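Local coordinates for uncharacterized protein (Ruminococcus gnavus, PDB 4QAN) that is of unknown function but adopts a cystatin-like fold, as a divergent member of the NTF2-like superfamily, and can bind magnesium, at residues N10-L15 with S249-P254; D42-L47 with N203-A208. All blocks are in the same frame, centred on the assembly; numbering follows the deposited sequence.

Contact 1: N10-L15 with S249-P254; sequences NVTESL and SQDTSP
Asp251 reaches across to the turn at Glu13 and Ser14, its CG swung away from its own backbone N (chi1 -157°), which carries OD1 to Ser14. Asp251 OD1 takes a weak bond from Ser14 N at 3.0 Å, and Thr252 N approaches the same oxygen at 2.7 Å from above the carboxylate plane. Ser14 OG is modelled 2.4 Å from Asp251 OD1, so short that its exact position is doubtful. Glu13 binds mainly through its backbone: its N donates to Gln250 O at 3.1 Å, while its extended side chain crosses that of Gln250 and lays OE2 against Gln250 CB. Beside it, Thr252 OG1 and Thr12 OG1 share a hydrogen bond of 2.6 Å. Thr12 OG1 also accepts from Leu15 N, an ST motif, and Thr252 OG1 has a further partner in Tyr210 OH. Asn10 ND2 meets a lone pair of Ser249 O in the carbonyl plane at 3.2 Å, nearly straight at 170°. With an alanine here instead of Asp251, Ser14 N and Thr252 N would probably lose their shared acceptor, and the turn could shift against the loop. The loop after helix 2-6 is thus held to the one leading into helix 254-275, where Ser253 is the N-cap. Glu13 OE1 and Asp251 OD2 lie 4.6 Å apart, and the donors around OD1 probably help offset these like charges in a largely polar junction.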
loop_
_atom_site.group_PDB
_atom_site.type_symbol
_atom_site.label_atom_id
_atom_site.label_comp_id
_atom_site.label_asym_id
_atom_site.label_seq_id
_atom_site.Cartn_x
_atom_site.Cartn_y
_atom_site.Cartn_z
ATOM N N ASN A 10 -15.852 4.162 -0.011
ATOM C CA ASN A 10 -16.802 3.249 0.579
ATOM C C ASN A 10 -16.609 3.360 2.077
ATOM O O ASN A 10 -15.655 2.806 2.636
ATOM C CB ASN A 10 -16.520 1.828 0.089
ATOM C CG ASN A 10 -17.518 0.813 0.604
ATOM O OD1 ASN A 10 -18.346 1.114 1.454
ATOM N ND2 ASN A 10 -17.425 -0.417 0.095
ATOM N N VAL A 11 -17.488 4.115 2.720
ATOM C CA VAL A 11 -17.466 4.221 4.170
ATOM C C VAL A 11 -18.142 2.948 4.669
ATOM O O VAL A 11 -19.356 2.896 4.836
ATOM C CB VAL A 11 -18.185 5.486 4.691
ATOM C CG1 VAL A 11 -17.932 5.660 6.190
ATOM C CG2 VAL A 11 -17.709 6.724 3.942
ATOM N N THR A 12 -17.340 1.907 4.864
ATOM C CA THR A 12 -17.852 0.585 5.219
ATOM C C THR A 12 -18.490 0.634 6.603
ATOM O O THR A 12 -18.287 1.600 7.336
ATOM C CB THR A 12 -16.722 -0.460 5.240
ATOM O OG1 THR A 12 -15.805 -0.155 6.292
ATOM C CG2 THR A 12 -15.969 -0.492 3.928
ATOM N N GLU A 13 -19.236 -0.413 6.964
ATOM C CA GLU A 13 -19.851 -0.516 8.294
ATOM C C GLU A 13 -18.821 -0.332 9.408
ATOM O O GLU A 13 -19.080 0.366 10.384
ATOM C CB GLU A 13 -20.564 -1.866 8.474
ATOM C CG GLU A 13 -21.934 -1.946 7.814
ATOM C CD GLU A 13 -22.493 -3.366 7.748
ATOM O OE1 GLU A 13 -22.055 -4.241 8.535
ATOM O OE2 GLU A 13 -23.384 -3.609 6.900
ATOM N N SER A 14 -17.654 -0.953 9.270
ATOM C CA SER A 14 -16.612 -0.797 10.287
ATOM C C SER A 14 -16.054 0.631 10.301
ATOM O O SER A 14 -15.816 1.200 11.364
ATOM C CB SER A 14 -15.490 -1.807 10.079
ATOM O OG SER A 14 -15.984 -3.117 10.224
ATOM N N LEU A 15 -15.864 1.220 9.127
ATOM C CA LEU A 15 -15.391 2.603 9.074
ATOM C C LEU A 15 -16.381 3.604 9.639
ATOM O O LEU A 15 -15.971 4.658 10.070
ATOM C CB LEU A 15 -15.006 3.006 7.662
ATOM C CG LEU A 15 -13.632 2.465 7.294
ATOM C CD1 LEU A 15 -13.471 2.483 5.783
ATOM C CD2 LEU A 15 -12.519 3.236 8.014
ATOM N N SER A 249 -18.510 -3.666 -0.878
ATOM C CA SER A 249 -18.838 -4.584 0.208
ATOM C C SER A 249 -19.510 -3.802 1.307
ATOM O O SER A 249 -19.313 -2.590 1.449
ATOM C CB SER A 249 -17.589 -5.298 0.757
ATOM O OG SER A 249 -16.584 -4.373 1.145
ATOM N N GLN A 250 -20.317 -4.487 2.085
ATOM C CA GLN A 250 -21.011 -3.827 3.179
ATOM C C GLN A 250 -19.968 -3.428 4.216
ATOM O O GLN A 250 -19.861 -2.268 4.577
ATOM C CB GLN A 250 -22.075 -4.746 3.782
ATOM C CG GLN A 250 -23.144 -5.199 2.796
ATOM C CD GLN A 250 -23.765 -4.045 2.004
ATOM O OE1 GLN A 250 -24.338 -3.111 2.579
ATOM N NE2 GLN A 250 -23.666 -4.114 0.675
ATOM N N ASP A 251 -19.160 -4.392 4.637
ATOM C CA ASP A 251 -18.153 -4.163 5.658
ATOM C C ASP A 251 -16.755 -4.091 5.052
ATOM O O ASP A 251 -16.560 -4.332 3.845
ATOM C CB ASP A 251 -18.243 -5.275 6.705
ATOM C CG ASP A 251 -17.670 -4.869 8.045
ATOM O OD1 ASP A 251 -17.143 -3.742 8.182
ATOM O OD2 ASP A 251 -17.740 -5.690 8.963
ATOM N N THR A 252 -15.799 -3.693 5.887
ATOM C CA THR A 252 -14.388 -3.642 5.516
ATOM C C THR A 252 -13.926 -5.042 5.131
ATOM O O THR A 252 -14.115 -5.985 5.900
ATOM C CB THR A 252 -13.559 -3.127 6.708
ATOM O OG1 THR A 252 -13.797 -1.720 6.883
ATOM C CG2 THR A 252 -12.069 -3.408 6.524
ATOM N N SER A 253 -13.336 -5.177 3.946
ATOM C CA SER A 253 -12.970 -6.482 3.404
ATOM C C SER A 253 -11.454 -6.611 3.260
ATOM O O SER A 253 -10.842 -5.825 2.546
ATOM C CB SER A 253 -13.637 -6.670 2.033
ATOM O OG SER A 253 -13.025 -7.708 1.289
ATOM N N PRO A 254 -10.837 -7.622 3.915
ATOM C CA PRO A 254 -9.395 -7.810 3.717
ATOM C C PRO A 254 -9.045 -8.094 2.275
ATOM O O PRO A 254 -8.055 -7.576 1.767
ATOM C CB PRO A 254 -9.048 -9.015 4.607
ATOM C CG PRO A 254 -10.341 -9.626 5.016
ATOM C CD PRO A 254 -11.394 -8.566 4.898
#

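Contact 2: D42-L47 with N203-A208; sequences DLDMAL and NQLTGA
Met45, in the first turn of helix 43-48, and Leu205, in an irregular loop, bring the two backbones closest, with 5.8 Å between their CA atoms. The helix start is set by Asp42, an N-cap whose OD1 accepts from Met45 N at 3.1 Å. Met45, present as selenomethionine, leaves the helix with CG anti to its backbone N (chi1 -172°) and stays extended to the end, a course that brings its methyl group to Gln204 O: CE ends 3.6 Å from Gln204 O, while CG packs obliquely on Leu205 CD2 at 3.8 Å. The other methyl of Leu205, CD1, faces Asp44 OD2 at 3.6 Å, the two side chains crossing at about a right angle. That oxygen also forms a salt bridge with Arg48, whose side chain touches Leu205 too. The contact across the segments is therefore apolar packing beside a charged pair. Just past Leu205, Arg48 NH1 donates a hydrogen bond to Thr206 O, and Leu205 pairs through its backbone with Ile21. Met45 also packs on Ser36 and Ala37 of helix 27-39, while Leu43, Ala46 and Leu47 turn to helix 87-108, leaving helix 43-48 wedged between two helices and the loop.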
loop_
_atom_site.group_PDB
_atom_site.type_symbol
_atom_site.label_atom_id
_atom_site.label_comp_id
_atom_site.label_asym_id
_atom_site.label_seq_id
_atom_site.Cartn_x
_atom_site.Cartn_y
_atom_site.Cartn_z
ATOM N N ASP A 42 -10.157 -9.038 14.612
ATOM C CA ASP A 42 -10.828 -7.818 14.151
ATOM C C ASP A 42 -9.859 -6.966 13.348
ATOM O O ASP A 42 -9.057 -6.219 13.899
ATOM C CB ASP A 42 -11.399 -7.030 15.340
ATOM C CG ASP A 42 -12.229 -5.818 14.910
ATOM O OD1 ASP A 42 -12.083 -5.365 13.763
ATOM O OD2 ASP A 42 -13.011 -5.301 15.736
ATOM N N LEU A 43 -9.961 -7.088 12.031
ATOM C CA LEU A 43 -9.040 -6.446 11.118
ATOM C C LEU A 43 -9.148 -4.931 11.222
ATOM O O LEU A 43 -8.138 -4.218 11.258
ATOM C CB LEU A 43 -9.340 -6.877 9.684
ATOM C CG LEU A 43 -8.483 -6.233 8.595
ATOM C CD1 LEU A 43 -7.046 -6.671 8.780
ATOM C CD2 LEU A 43 -8.994 -6.593 7.207
ATOM N N ASP A 44 -10.381 -4.446 11.258
ATOM C CA ASP A 44 -10.623 -3.019 11.315
ATOM C C ASP A 44 -9.887 -2.424 12.512
ATOM O O ASP A 44 -9.113 -1.461 12.365
ATOM C CB ASP A 44 -12.125 -2.740 11.410
ATOM C CG ASP A 44 -12.424 -1.280 11.616
ATOM O OD1 ASP A 44 -12.310 -0.518 10.634
ATOM O OD2 ASP A 44 -12.752 -0.890 12.766
HETATM N N MSE A 45 -10.124 -3.025 13.685
HETATM C CA MSE A 45 -9.474 -2.607 14.924
HETATM C C MSE A 45 -7.968 -2.576 14.783
HETATM O O MSE A 45 -7.334 -1.584 15.145
HETATM C CB MSE A 45 -9.938 -3.534 16.051
HETATM C CG MSE A 45 -9.465 -3.044 17.401
HETATM SE SE MSE A 45 -9.917 -4.391 18.757
HETATM C CE MSE A 45 -8.957 -3.494 20.224
ATOM N N ALA A 46 -7.405 -3.650 14.231
ATOM C CA ALA A 46 -5.956 -3.810 14.031
ATOM C C ALA A 46 -5.344 -2.702 13.194
ATOM O O ALA A 46 -4.322 -2.139 13.572
ATOM C CB ALA A 46 -5.655 -5.159 13.368
ATOM N N LEU A 47 -5.962 -2.418 12.049
ATOM C CA LEU A 47 -5.491 -1.370 11.149
ATOM C C LEU A 47 -5.332 -0.015 11.826
ATOM O O LEU A 47 -4.339 0.677 11.617
ATOM C CB LEU A 47 -6.436 -1.234 9.957
ATOM C CG LEU A 47 -6.283 -2.384 8.942
ATOM C CD1 LEU A 47 -7.353 -2.321 7.872
ATOM C CD2 LEU A 47 -4.907 -2.351 8.316
ATOM N N ASN A 203 -11.141 -2.964 24.299
ATOM C CA ASN A 203 -11.992 -3.015 23.115
ATOM C C ASN A 203 -12.835 -1.770 22.947
ATOM O O ASN A 203 -14.062 -1.808 23.015
ATOM C CB ASN A 203 -12.847 -4.269 23.076
ATOM C CG ASN A 203 -13.501 -4.564 24.389
ATOM O OD1 ASN A 203 -13.675 -3.681 25.230
ATOM N ND2 ASN A 203 -13.854 -5.821 24.587
ATOM N N GLN A 204 -12.134 -0.658 22.770
ATOM C CA GLN A 204 -12.629 0.453 21.982
ATOM C C GLN A 204 -11.802 0.364 20.706
ATOM O O GLN A 204 -10.873 -0.436 20.625
ATOM C CB GLN A 204 -12.357 1.806 22.640
ATOM C CG GLN A 204 -12.402 1.852 24.169
ATOM C CD GLN A 204 -13.808 1.747 24.713
ATOM O OE1 GLN A 204 -14.568 0.861 24.321
ATOM N NE2 GLN A 204 -14.166 2.654 25.631
ATOM N N LEU A 205 -12.136 1.197 19.731
ATOM C CA LEU A 205 -11.271 1.447 18.590
ATOM C C LEU A 205 -10.620 2.809 18.769
ATOM O O LEU A 205 -11.093 3.647 19.537
ATOM C CB LEU A 205 -12.069 1.445 17.285
ATOM C CG LEU A 205 -13.188 0.419 17.177
ATOM C CD1 LEU A 205 -13.860 0.557 15.821
ATOM C CD2 LEU A 205 -12.651 -0.985 17.397
ATOM N N THR A 206 -9.515 3.008 18.072
ATOM C CA THR A 206 -8.896 4.305 17.933
ATOM C C THR A 206 -9.171 4.754 16.486
ATOM O O THR A 206 -9.930 4.108 15.763
ATOM C CB THR A 206 -7.388 4.242 18.267
ATOM O OG1 THR A 206 -6.897 5.552 18.588
ATOM C CG2 THR A 206 -6.569 3.633 17.083
ATOM N N GLY A 207 -8.566 5.852 16.063
ATOM C CA GLY A 207 -9.018 6.535 14.868
ATOM C C GLY A 207 -8.916 5.745 13.585
ATOM O O GLY A 207 -8.010 4.930 13.421
ATOM N N ALA A 208 -9.848 6.005 12.666
ATOM C CA ALA A 208 -9.839 5.389 11.355
ATOM C C ALA A 208 -8.661 5.939 10.559
ATOM O O ALA A 208 -8.397 7.127 10.595
ATOM C CB ALA A 208 -11.145 5.662 10.630
#

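The centres of contacts 1 and 2 lie about 13 Å apart on the same side of the chain's centre, and the two are nested: 10-15, 42-47, 203-208 and 249-254 follow in that order. Contact 2 brackets the part of the chain that holds the five-stranded antiparallel sheet; the six-stranded mixed sheet comes after both. They touch directly, Ser14 CB standing 3.5 Å from Asp44 CG and Leu15 CD2 3.8 Å from Ala208 CB. Pro254, which starts helix 254-275, also packs on Leu43. Together they join the N-terminal loop, helix 43-48 and the approach to helix 254-275 into one packed region, away from the magnesium site at Ser360.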